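Flavohemoglobin (Malassezia yamatoensis, PDB 6O0A) binds heme and FAD in one chain and is required for nitric oxide resistance, probably as a nitric oxide dioxygenase that passes electrons from NAD(P)H through FAD to heme. Local coordinates at residues Ala30-Ile35 with Phe83-Leu88; Ser209-Thr214 with Leu219-Phe224; Leu226-Ser229 with Arg234-Ala237. All blocks are in the same frame, centred on the assembly; numbering follows the deposited sequence. Where two conformers were deposited one is given.

Interaction 1 (Ala30-Ile35 with Phe83-Leu88); sequences ATLPVI and FAQWIL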
loop_
_atom_site.group_PDB
_atom_site.type_symbol
_atom_site.label_atom_id
_atom_site.label_comp_id
_atom_site.label_asym_id
_atom_site.label_seq_id
_atom_site.Cartn_x
_atom_site.Cartn_y
_atom_site.Cartn_z
ATOM N N ALA A 30 23.927 -0.978 20.845
ATOM C CA ALA A 30 24.145 -2.168 21.663
ATOM C C ALA A 30 22.879 -2.996 21.858
ATOM O O ALA A 30 22.971 -4.218 22.007
ATOM C CB ALA A 30 24.716 -1.777 23.023
ATOM N N THR A 31 21.705 -2.372 21.867
ATOM C CA THR A 31 20.463 -3.076 22.170
ATOM C C THR A 31 19.634 -3.400 20.936
ATOM O O THR A 31 18.601 -4.065 21.061
ATOM C CB THR A 31 19.614 -2.255 23.151
ATOM O OG1 THR A 31 19.261 -1.012 22.531
ATOM C CG2 THR A 31 20.392 -1.985 24.430
ATOM N N LEU A 32 20.048 -2.947 19.751
ATOM C CA LEU A 32 19.278 -3.238 18.545
ATOM C C LEU A 32 19.029 -4.728 18.343
ATOM O O LEU A 32 17.889 -5.092 18.006
ATOM C CB LEU A 32 19.977 -2.641 17.315
ATOM C CG LEU A 32 19.173 -1.647 16.470
ATOM C CD1 LEU A 32 20.050 -1.060 15.371
ATOM C CD2 LEU A 32 17.920 -2.283 15.870
ATOM N N PRO A 33 20.004 -5.632 18.531
ATOM C CA PRO A 33 19.692 -7.060 18.342
ATOM C C PRO A 33 18.648 -7.578 19.316
ATOM O O PRO A 33 17.755 -8.334 18.915
ATOM C CB PRO A 33 21.050 -7.746 18.547
ATOM C CG PRO A 33 22.061 -6.686 18.301
ATOM C CD PRO A 33 21.440 -5.435 18.816
ATOM N N VAL A 34 18.738 -7.184 20.590
ATOM C CA VAL A 34 17.773 -7.639 21.588
ATOM C C VAL A 34 16.374 -7.147 21.239
ATOM O O VAL A 34 15.405 -7.916 21.251
ATOM C CB VAL A 34 18.200 -7.178 22.992
ATOM C CG1 VAL A 34 17.083 -7.422 23.994
ATOM C CG2 VAL A 34 19.459 -7.903 23.418
ATOM N N ILE A 35 16.246 -5.855 20.928
ATOM C CA ILE A 35 14.940 -5.287 20.604
ATOM C C ILE A 35 14.351 -5.966 19.372
ATOM O O ILE A 35 13.175 -6.345 19.354
ATOM C CB ILE A 35 15.051 -3.763 20.418
ATOM C CG1 ILE A 35 15.427 -3.104 21.743
ATOM C CG2 ILE A 35 13.754 -3.194 19.887
ATOM C CD1 ILE A 35 14.397 -3.307 22.843
ATOM N N PHE A 83 14.089 1.682 11.229
ATOM C CA PHE A 83 14.412 3.102 11.315
ATOM C C PHE A 83 15.632 3.326 12.198
ATOM O O PHE A 83 16.541 4.090 11.844
ATOM C CB PHE A 83 13.192 3.857 11.853
ATOM C CG PHE A 83 13.399 5.335 12.015
ATOM C CD1 PHE A 83 13.344 6.179 10.924
ATOM C CD2 PHE A 83 13.615 5.882 13.275
ATOM C CE1 PHE A 83 13.517 7.546 11.072
ATOM C CE2 PHE A 83 13.784 7.250 13.432
ATOM C CZ PHE A 83 13.738 8.081 12.334
ATOM N N ALA A 84 15.669 2.654 13.349
ATOM C CA ALA A 84 16.816 2.770 14.250
ATOM C C ALA A 84 18.110 2.388 13.545
ATOM O O ALA A 84 19.123 3.089 13.657
ATOM C CB ALA A 84 16.604 1.896 15.488
ATOM N N GLN A 85 18.101 1.273 12.811
ATOM C CA GLN A 85 19.304 0.890 12.081
ATOM C C GLN A 85 19.660 1.939 11.037
ATOM O O GLN A 85 20.841 2.241 10.827
ATOM C CB GLN A 85 19.118 -0.480 11.430
ATOM C CG GLN A 85 20.370 -1.008 10.738
ATOM C CD GLN A 85 21.533 -1.207 11.701
ATOM O OE1 GLN A 85 22.289 -0.276 11.987
ATOM N NE2 GLN A 85 21.679 -2.428 12.205
ATOM N N TRP A 86 18.649 2.531 10.398
ATOM C CA TRP A 86 18.908 3.526 9.362
ATOM C C TRP A 86 19.595 4.762 9.935
ATOM O O TRP A 86 20.623 5.212 9.415
ATOM C CB TRP A 86 17.604 3.917 8.665
ATOM C CG TRP A 86 17.840 4.849 7.518
ATOM C CD1 TRP A 86 18.017 6.203 7.581
ATOM C CD2 TRP A 86 17.955 4.495 6.131
ATOM N NE1 TRP A 86 18.228 6.711 6.321
ATOM C CE2 TRP A 86 18.190 5.684 5.414
ATOM C CE3 TRP A 86 17.870 3.288 5.428
ATOM C CZ2 TRP A 86 18.345 5.702 4.025
ATOM C CZ3 TRP A 86 18.021 3.308 4.049
ATOM C CH2 TRP A 86 18.257 4.507 3.364
ATOM N N ILE A 87 19.036 5.338 11.005
ATOM C CA ILE A 87 19.586 6.593 11.502
ATOM C C ILE A 87 20.940 6.387 12.166
ATOM O O ILE A 87 21.666 7.363 12.386
ATOM C CB ILE A 87 18.606 7.297 12.460
ATOM C CG1 ILE A 87 18.325 6.444 13.696
ATOM C CG2 ILE A 87 17.301 7.618 11.741
ATOM C CD1 ILE A 87 17.361 7.117 14.664
ATOM N N LEU A 88 21.301 5.142 12.487
ATOM C CA LEU A 88 22.655 4.860 12.953
ATOM C C LEU A 88 23.642 4.848 11.798
ATOM O O LEU A 88 24.773 5.323 11.941
ATOM C CB LEU A 88 22.705 3.524 13.694
ATOM C CG LEU A 88 22.215 3.504 15.143
ATOM C CD1 LEU A 88 22.331 2.100 15.726
ATOM C CD2 LEU A 88 23.003 4.504 15.992
#
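L32 carries this contact: its side chain supplies 82 of the 138 Å² buried between helix segments 30-35 and 83-88 and meets A84, Q85 and L88. The apolar part comes first. In one of the two conformers deposited for L32, to which all its contacts here belong, methyl CD1 of L32 lies 3.9 Å from CD1 of L88, a meeting of two branch ends, whereas the other methyl, CD2, stands 4.4 Å from CB of A84. These are light van der Waals contacts, and chi1 of L32, at -122°, departs from the staggered values; with the second conformer, this suggests some freedom for the leucine. The contact with a polar side chain is of a different kind. Q85 and L32 cross at about a right angle, and Q85 bends at chi2 (62°), which brings its amide back beside the leucine, with NE2 3.8 Å from CD1 of L32. No hydrogen bond joins the segments. W143 of helix 137-163 touches both L32 and A84, closing one flank of the cluster, and I28, a turn before L32, extends the contact to A84 and L88. With axes 10.8 Å apart at 160°, this is loose, nearly antiparallel helix packing in the all-helical globin domain that holds the heme.

Interaction 2 (Ser209-Thr214 with Leu219-Phe224); sequences SIYART and LQPRQF. With FAD (flavin-adenine dinucleotide), chain B.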
loop_
_atom_site.group_PDB
_atom_site.type_symbol
_atom_site.label_atom_id
_atom_site.label_comp_id
_atom_site.label_asym_id
_atom_site.label_seq_id
_atom_site.Cartn_x
_atom_site.Cartn_y
_atom_site.Cartn_z
ATOM N N SER A 209 -9.166 4.095 0.944
ATOM C CA SER A 209 -9.671 3.151 1.929
ATOM C C SER A 209 -11.194 3.220 1.918
ATOM O O SER A 209 -11.767 4.314 2.000
ATOM C CB SER A 209 -9.141 3.460 3.338
ATOM O OG SER A 209 -7.750 3.196 3.465
ATOM N N ILE A 210 -11.836 2.067 1.773
ATOM C CA ILE A 210 -13.286 1.956 1.830
ATOM C C ILE A 210 -13.646 1.183 3.094
ATOM O O ILE A 210 -12.918 0.264 3.505
ATOM C CB ILE A 210 -13.854 1.293 0.556
ATOM C CG1 ILE A 210 -15.382 1.336 0.576
ATOM C CG2 ILE A 210 -13.336 -0.124 0.390
ATOM C CD1 ILE A 210 -16.000 1.161 -0.785
ATOM N N TYR A 211 -14.766 1.572 3.710
ATOM C CA TYR A 211 -15.164 1.122 5.039
ATOM C C TYR A 211 -16.492 0.384 4.976
ATOM O O TYR A 211 -17.448 0.872 4.368
ATOM C CB TYR A 211 -15.295 2.318 5.998
ATOM C CG TYR A 211 -13.986 3.010 6.294
ATOM C CD1 TYR A 211 -13.343 3.782 5.322
ATOM C CD2 TYR A 211 -13.383 2.880 7.534
ATOM C CE1 TYR A 211 -12.132 4.407 5.592
ATOM C CE2 TYR A 211 -12.184 3.513 7.820
ATOM C CZ TYR A 211 -11.559 4.271 6.836
ATOM O OH TYR A 211 -10.357 4.883 7.112
ATOM N N ALA A 212 -16.559 -0.767 5.640
ATOM C CA ALA A 212 -17.840 -1.422 5.884
ATOM C C ALA A 212 -17.758 -2.151 7.217
ATOM O O ALA A 212 -16.678 -2.337 7.783
ATOM C CB ALA A 212 -18.209 -2.385 4.755
ATOM N N ARG A 213 -18.909 -2.576 7.716
ATOM C CA ARG A 213 -18.914 -3.268 8.997
ATOM C C ARG A 213 -18.804 -4.772 8.800
ATOM O O ARG A 213 -19.333 -5.335 7.832
ATOM C CB ARG A 213 -20.161 -2.917 9.808
ATOM C CG ARG A 213 -20.108 -1.469 10.256
ATOM C CD ARG A 213 -21.038 -1.094 11.374
ATOM N NE ARG A 213 -20.873 0.339 11.577
ATOM C CZ ARG A 213 -20.076 0.880 12.494
ATOM N NH1 ARG A 213 -19.402 0.116 13.339
ATOM N NH2 ARG A 213 -19.967 2.197 12.573
ATOM N N THR A 214 -18.071 -5.411 9.715
ATOM C CA THR A 214 -18.033 -6.858 9.803
ATOM C C THR A 214 -19.419 -7.379 10.169
ATOM O O THR A 214 -20.304 -6.629 10.591
ATOM C CB THR A 214 -17.033 -7.301 10.869
ATOM O OG1 THR A 214 -17.469 -6.788 12.136
ATOM C CG2 THR A 214 -15.655 -6.753 10.569
ATOM N N LEU A 219 -16.496 -1.522 12.265
ATOM C CA LEU A 219 -16.128 -0.826 11.038
ATOM C C LEU A 219 -14.682 -1.160 10.681
ATOM O O LEU A 219 -13.791 -1.095 11.535
ATOM C CB LEU A 219 -16.308 0.685 11.206
ATOM C CG LEU A 219 -16.289 1.457 9.880
ATOM C CD1 LEU A 219 -17.536 1.156 9.073
ATOM C CD2 LEU A 219 -16.152 2.950 10.125
ATOM N N GLN A 220 -14.449 -1.541 9.427
ATOM C CA GLN A 220 -13.120 -1.980 9.006
ATOM C C GLN A 220 -12.776 -1.390 7.649
ATOM O O GLN A 220 -13.606 -1.445 6.732
ATOM C CB GLN A 220 -13.036 -3.502 8.933
ATOM C CG GLN A 220 -13.134 -4.183 10.273
ATOM C CD GLN A 220 -11.812 -4.158 10.990
ATOM O OE1 GLN A 220 -10.928 -4.957 10.691
ATOM N NE2 GLN A 220 -11.659 -3.236 11.927
ATOM N N PRO A 221 -11.577 -0.835 7.500
ATOM C CA PRO A 221 -11.130 -0.335 6.193
ATOM C C PRO A 221 -10.289 -1.337 5.412
ATOM O O PRO A 221 -9.577 -2.145 6.017
ATOM C CB PRO A 221 -10.280 0.883 6.580
ATOM C CG PRO A 221 -9.612 0.420 7.847
ATOM C CD PRO A 221 -10.673 -0.419 8.587
ATOM N N ARG A 222 -10.370 -1.295 4.079
ATOM C CA ARG A 222 -9.393 -1.933 3.199
ATOM C C ARG A 222 -9.072 -0.952 2.079
ATOM O O ARG A 222 -9.904 -0.116 1.725
ATOM C CB ARG A 222 -9.922 -3.242 2.600
ATOM C CG ARG A 222 -10.345 -4.320 3.618
ATOM C CD ARG A 222 -9.149 -4.819 4.417
ATOM N NE ARG A 222 -9.445 -6.017 5.220
ATOM C CZ ARG A 222 -9.657 -6.029 6.534
ATOM N NH1 ARG A 222 -9.628 -4.902 7.241
ATOM N NH2 ARG A 222 -9.889 -7.178 7.152
ATOM N N GLN A 223 -7.871 -1.077 1.507
ATOM C CA GLN A 223 -7.426 -0.201 0.422
ATOM C C GLN A 223 -7.642 -0.837 -0.945
ATOM O O GLN A 223 -7.414 -2.038 -1.123
ATOM C CB GLN A 223 -5.948 0.165 0.569
ATOM C CG GLN A 223 -5.651 1.004 1.813
ATOM C CD GLN A 223 -5.634 0.173 3.079
ATOM O OE1 GLN A 223 -4.967 -0.860 3.141
ATOM N NE2 GLN A 223 -6.349 0.639 4.115
ATOM N N PHE A 224 -8.070 -0.018 -1.908
ATOM C CA PHE A 224 -8.173 -0.460 -3.298
ATOM C C PHE A 224 -7.707 0.643 -4.234
ATOM O O PHE A 224 -7.977 1.821 -4.014
ATOM C CB PHE A 224 -9.601 -0.897 -3.644
ATOM C CG PHE A 224 -10.090 -2.018 -2.779
ATOM C CD1 PHE A 224 -9.704 -3.322 -3.023
ATOM C CD2 PHE A 224 -10.897 -1.757 -1.681
ATOM C CE1 PHE A 224 -10.128 -4.355 -2.202
ATOM C CE2 PHE A 224 -11.328 -2.778 -0.858
ATOM C CZ PHE A 224 -10.945 -4.083 -1.118
HETATM P PA FAD B . -8.179 -9.808 5.167
HETATM O O1A FAD B . -9.279 -9.983 6.146
HETATM O O2A FAD B . -7.393 -8.532 5.294
HETATM O O5B FAD B . -7.176 -11.048 5.256
HETATM C C5B FAD B . -5.922 -11.011 4.550
HETATM C C4B FAD B . -5.207 -12.290 4.907
HETATM O O4B FAD B . -5.031 -12.345 6.342
HETATM C C3B FAD B . -5.960 -13.564 4.568
HETATM O O3B FAD B . -5.754 -13.971 3.218
HETATM C C2B FAD B . -5.343 -14.568 5.547
HETATM O O2B FAD B . -4.114 -15.095 5.057
HETATM C C1B FAD B . -5.076 -13.694 6.780
HETATM N N9A FAD B . -6.098 -13.813 7.816
HETATM C C8A FAD B . -7.374 -13.322 7.764
HETATM N N7A FAD B . -8.107 -13.632 8.806
HETATM C C5A FAD B . -7.253 -14.385 9.595
HETATM C C6A FAD B . -7.447 -15.073 10.806
HETATM N N6A FAD B . -8.607 -15.088 11.473
HETATM N N1A FAD B . -6.403 -15.773 11.306
HETATM C C2A FAD B . -5.246 -15.768 10.636
HETATM N N3A FAD B . -4.947 -15.164 9.481
HETATM C C4A FAD B . -6.003 -14.493 9.006
HETATM N N1 FAD B . -7.166 -5.655 -3.571
HETATM C C2 FAD B . -7.939 -5.775 -4.693
HETATM O O2 FAD B . -8.686 -6.747 -4.870
HETATM N N3 FAD B . -7.888 -4.779 -5.665
HETATM C C4 FAD B . -7.116 -3.633 -5.611
HETATM O O4 FAD B . -7.164 -2.800 -6.516
HETATM C C4X FAD B . -6.306 -3.517 -4.421
HETATM N N5 FAD B . -5.546 -2.462 -4.292
HETATM C C5X FAD B . -4.768 -2.354 -3.143
HETATM C C6 FAD B . -3.938 -1.242 -2.994
HETATM C C7 FAD B . -3.150 -1.079 -1.858
HETATM C C7M FAD B . -2.234 0.114 -1.746
HETATM C C8 FAD B . -3.206 -2.041 -0.835
HETATM C C8M FAD B . -2.399 -1.883 0.426
HETATM C C9 FAD B . -4.024 -3.156 -0.986
HETATM C C9A FAD B . -4.793 -3.329 -2.132
HETATM N N10 FAD B . -5.625 -4.456 -2.313
HETATM C C10 FAD B . -6.394 -4.580 -3.451
HETATM C "C1'" FAD B . -5.759 -5.469 -1.254
HETATM C "C2'" FAD B . -6.879 -5.141 -0.272
HETATM O "O2'" FAD B . -6.572 -3.926 0.412
HETATM C "C3'" FAD B . -7.110 -6.264 0.743
HETATM O "O3'" FAD B . -5.873 -6.583 1.379
HETATM C "C4'" FAD B . -7.687 -7.536 0.122
HETATM O "O4'" FAD B . -8.841 -7.186 -0.645
HETATM C "C5'" FAD B . -8.029 -8.590 1.156
HETATM O "O5'" FAD B . -9.008 -8.043 2.067
HETATM P P FAD B . -9.843 -9.071 2.959
HETATM O O1P FAD B . -10.747 -9.974 2.196
HETATM O O2P FAD B . -10.585 -8.246 3.974
HETATM O O3P FAD B . -8.744 -9.963 3.689
#
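Strands 209-213 and 219-224 pair antiparallel through four backbone hydrogen bonds, two at the hydrogen-bonded pair I210-R222 (I210 N to R222 O, 2.9 Å) and two at A212-Q220. On the face carrying S209, Y211 and R213, CB of P221 sits over the Y211 ring, 3.7 Å from its centroid and 21° off the normal, a CH-pi contact; L219 CD2 reaches Y211 CD2 obliquely. CB of L219 also lies over one face of the R213 guanidinium, whose NH1 is bonded to G217 O and forms a salt bridge with D59. Q223 NE2 donates to S209 OG at 3.0 Å and 168°, with OG in the amide plane; S108 is a second partner of that hydroxyl. On the other face, I210 CG2, in the conformer described, meets the edge of the F224 ring. R222 bends at chi2 (-65°), turning its guanidinium to the FAD pyrophosphate: NE donates to O2P at 2.8 Å and NH2 to O1A, while NH1 is held by P221 O. One group thus grips both phosphates and would offset part of their negative charge. The ribityl O2' donates to Q223 O at 2.6 Å. This hairpin carries the R-x-(Y/F)-(S/T) flavin-binding motif of the ferredoxin-reductase family, here beginning R222-Q223-F224.

Interaction 3 (Leu226-Ser229 with Arg234-Ala237); sequences LLPS and RRIA. With FAD (flavin-adenine dinucleotide), chain B.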
loop_
_atom_site.group_PDB
_atom_site.type_symbol
_atom_site.label_atom_id
_atom_site.label_comp_id
_atom_site.label_asym_id
_atom_site.label_seq_id
_atom_site.Cartn_x
_atom_site.Cartn_y
_atom_site.Cartn_z
ATOM N N LEU A 226 -7.545 3.104 -7.297
ATOM C CA LEU A 226 -8.531 3.799 -8.112
ATOM C C LEU A 226 -8.373 3.454 -9.588
ATOM O O LEU A 226 -7.258 3.384 -10.114
ATOM C CB LEU A 226 -8.400 5.306 -7.921
ATOM C CG LEU A 226 -8.881 5.728 -6.535
ATOM C CD1 LEU A 226 -8.618 7.227 -6.337
ATOM C CD2 LEU A 226 -10.373 5.406 -6.401
ATOM N N LEU A 227 -9.501 3.263 -10.254
ATOM C CA LEU A 227 -9.571 2.918 -11.669
ATOM C C LEU A 227 -10.188 4.041 -12.500
ATOM O O LEU A 227 -10.895 4.917 -11.976
ATOM C CB LEU A 227 -10.395 1.634 -11.855
ATOM C CG LEU A 227 -9.802 0.367 -11.242
ATOM C CD1 LEU A 227 -10.794 -0.762 -11.351
ATOM C CD2 LEU A 227 -8.475 0.013 -11.930
ATOM N N PRO A 228 -9.961 4.037 -13.816
ATOM C CA PRO A 228 -10.502 5.110 -14.665
ATOM C C PRO A 228 -12.007 5.285 -14.509
ATOM O O PRO A 228 -12.779 4.321 -14.554
ATOM C CB PRO A 228 -10.131 4.656 -16.081
ATOM C CG PRO A 228 -8.920 3.830 -15.895
ATOM C CD PRO A 228 -9.064 3.136 -14.567
ATOM N N SER A 229 -12.429 6.532 -14.321
ATOM C CA SER A 229 -13.833 6.842 -14.080
ATOM C C SER A 229 -14.043 8.330 -14.326
ATOM O O SER A 229 -13.101 9.071 -14.622
ATOM C CB SER A 229 -14.235 6.462 -12.653
ATOM O OG SER A 229 -13.648 7.385 -11.756
ATOM N N ARG A 234 -15.628 7.282 -7.721
ATOM C CA ARG A 234 -14.521 6.432 -7.289
ATOM C C ARG A 234 -14.822 5.023 -7.773
ATOM O O ARG A 234 -15.875 4.466 -7.437
ATOM C CB ARG A 234 -14.353 6.435 -5.767
ATOM C CG ARG A 234 -14.094 7.812 -5.183
ATOM C CD ARG A 234 -12.703 8.329 -5.536
ATOM N NE ARG A 234 -12.379 9.469 -4.683
ATOM C CZ ARG A 234 -11.660 10.519 -5.060
ATOM N NH1 ARG A 234 -11.159 10.586 -6.293
ATOM N NH2 ARG A 234 -11.442 11.508 -4.208
ATOM N N ARG A 235 -13.910 4.453 -8.555
ATOM C CA ARG A 235 -14.090 3.125 -9.122
ATOM C C ARG A 235 -12.957 2.220 -8.661
ATOM O O ARG A 235 -11.791 2.626 -8.680
ATOM C CB ARG A 235 -14.138 3.186 -10.649
ATOM C CG ARG A 235 -14.229 1.819 -11.303
ATOM C CD ARG A 235 -14.028 1.946 -12.810
ATOM N NE ARG A 235 -13.911 0.626 -13.429
ATOM C CZ ARG A 235 -13.233 0.407 -14.551
ATOM N NH1 ARG A 235 -12.620 1.416 -15.149
ATOM N NH2 ARG A 235 -13.170 -0.813 -15.071
ATOM N N ILE A 236 -13.309 1.005 -8.233
ATOM C CA ILE A 236 -12.357 0.015 -7.745
ATOM C C ILE A 236 -12.800 -1.364 -8.225
ATOM O O ILE A 236 -13.985 -1.604 -8.482
ATOM C CB ILE A 236 -12.232 0.026 -6.199
ATOM C CG1 ILE A 236 -13.599 -0.290 -5.563
ATOM C CG2 ILE A 236 -11.696 1.377 -5.720
ATOM C CD1 ILE A 236 -13.555 -0.358 -4.023
ATOM N N ALA A 237 -11.838 -2.279 -8.343
ATOM C CA ALA A 237 -12.113 -3.671 -8.689
ATOM C C ALA A 237 -11.586 -4.553 -7.572
ATOM O O ALA A 237 -10.381 -4.552 -7.291
ATOM C CB ALA A 237 -11.460 -4.054 -10.029
HETATM P PA FAD B . -8.179 -9.808 5.167
HETATM O O1A FAD B . -9.279 -9.983 6.146
HETATM O O2A FAD B . -7.393 -8.532 5.294
HETATM O O5B FAD B . -7.176 -11.048 5.256
HETATM C C5B FAD B . -5.922 -11.011 4.550
HETATM C C4B FAD B . -5.207 -12.290 4.907
HETATM O O4B FAD B . -5.031 -12.345 6.342
HETATM C C3B FAD B . -5.960 -13.564 4.568
HETATM O O3B FAD B . -5.754 -13.971 3.218
HETATM C C2B FAD B . -5.343 -14.568 5.547
HETATM O O2B FAD B . -4.114 -15.095 5.057
HETATM C C1B FAD B . -5.076 -13.694 6.780
HETATM N N9A FAD B . -6.098 -13.813 7.816
HETATM C C8A FAD B . -7.374 -13.322 7.764
HETATM N N7A FAD B . -8.107 -13.632 8.806
HETATM C C5A FAD B . -7.253 -14.385 9.595
HETATM C C6A FAD B . -7.447 -15.073 10.806
HETATM N N6A FAD B . -8.607 -15.088 11.473
HETATM N N1A FAD B . -6.403 -15.773 11.306
HETATM C C2A FAD B . -5.246 -15.768 10.636
HETATM N N3A FAD B . -4.947 -15.164 9.481
HETATM C C4A FAD B . -6.003 -14.493 9.006
HETATM N N1 FAD B . -7.166 -5.655 -3.571
HETATM C C2 FAD B . -7.939 -5.775 -4.693
HETATM O O2 FAD B . -8.686 -6.747 -4.870
HETATM N N3 FAD B . -7.888 -4.779 -5.665
HETATM C C4 FAD B . -7.116 -3.633 -5.611
HETATM O O4 FAD B . -7.164 -2.800 -6.516
HETATM C C4X FAD B . -6.306 -3.517 -4.421
HETATM N N5 FAD B . -5.546 -2.462 -4.292
HETATM C C5X FAD B . -4.768 -2.354 -3.143
HETATM C C6 FAD B . -3.938 -1.242 -2.994
HETATM C C7 FAD B . -3.150 -1.079 -1.858
HETATM C C7M FAD B . -2.234 0.114 -1.746
HETATM C C8 FAD B . -3.206 -2.041 -0.835
HETATM C C8M FAD B . -2.399 -1.883 0.426
HETATM C C9 FAD B . -4.024 -3.156 -0.986
HETATM C C9A FAD B . -4.793 -3.329 -2.132
HETATM N N10 FAD B . -5.625 -4.456 -2.313
HETATM C C10 FAD B . -6.394 -4.580 -3.451
HETATM C "C1'" FAD B . -5.759 -5.469 -1.254
HETATM C "C2'" FAD B . -6.879 -5.141 -0.272
HETATM O "O2'" FAD B . -6.572 -3.926 0.412
HETATM C "C3'" FAD B . -7.110 -6.264 0.743
HETATM O "O3'" FAD B . -5.873 -6.583 1.379
HETATM C "C4'" FAD B . -7.687 -7.536 0.122
HETATM O "O4'" FAD B . -8.841 -7.186 -0.645
HETATM C "C5'" FAD B . -8.029 -8.590 1.156
HETATM O "O5'" FAD B . -9.008 -8.043 2.067
HETATM P P FAD B . -9.843 -9.071 2.959
HETATM O O1P FAD B . -10.747 -9.974 2.196
HETATM O O2P FAD B . -10.585 -8.246 3.974
HETATM O O3P FAD B . -8.744 -9.963 3.689
HETATM O O HOH W 1 -11.957 6.238 -9.876
#
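Segment 226-229 runs at 113° to strand 234-237 end to end, and a single direct backbone hydrogen bond joins them, from L227 N to R235 O (2.9 Å, 151°), with the donor tilted 31° from the carbonyl plane. A water takes over beyond it: it accepts from R235 N at 3.0 Å and donates to L227 O and S229 OG, bridging the backbones where they diverge. R235 is extended from CG to NE, with CG opposite the backbone N, which carries the chain along L227 to P228. Its NH1 donates to P228 O at 3.0 Å, close to the guanidinium plane and on a lone pair of the carbonyl, while L227 CB and CD1 lie over one face of the group. D188 and E326 both form salt bridges with NH2, so the buried charge is probably well balanced. L227 CD1 also packs on A237 CB (3.6 Å), and L226 CD2 on R234 CD (3.8 Å). A237 O accepts from flavin N3 at 3.0 Å, which ties the strand to the pyrimidine side of the isoalloxazine. Around the contact, strand 186-193 pairs with 234-237 through F191 and M189, helix 290-302 covers L227 and P228, and I208 of strand 207-213 touches L226 and I236.

In the fold
The three contacts follow one another along the chain without overlap. Interaction 1 belongs to the N-terminal globin part, its centre 34 Å from that of interaction 2 and 41 Å from that of interaction 3, and it lies across the chain's centre from interaction 3. Interactions 2 and 3 both belong to the FAD-binding domain, with centres 16 Å apart, and they meet where F224 CB packs on I236 CG2 at 3.7 Å. There the edge strands of the antiparallel sheet, 219-225 and 234-239, come together, consistent with the flavin-binding beta barrel of the ferredoxin-reductase family, and both reach FAD. Interaction 2 also brings Q223 to about 6 Å from the heme, consistent with electron transfer between the two cofactors.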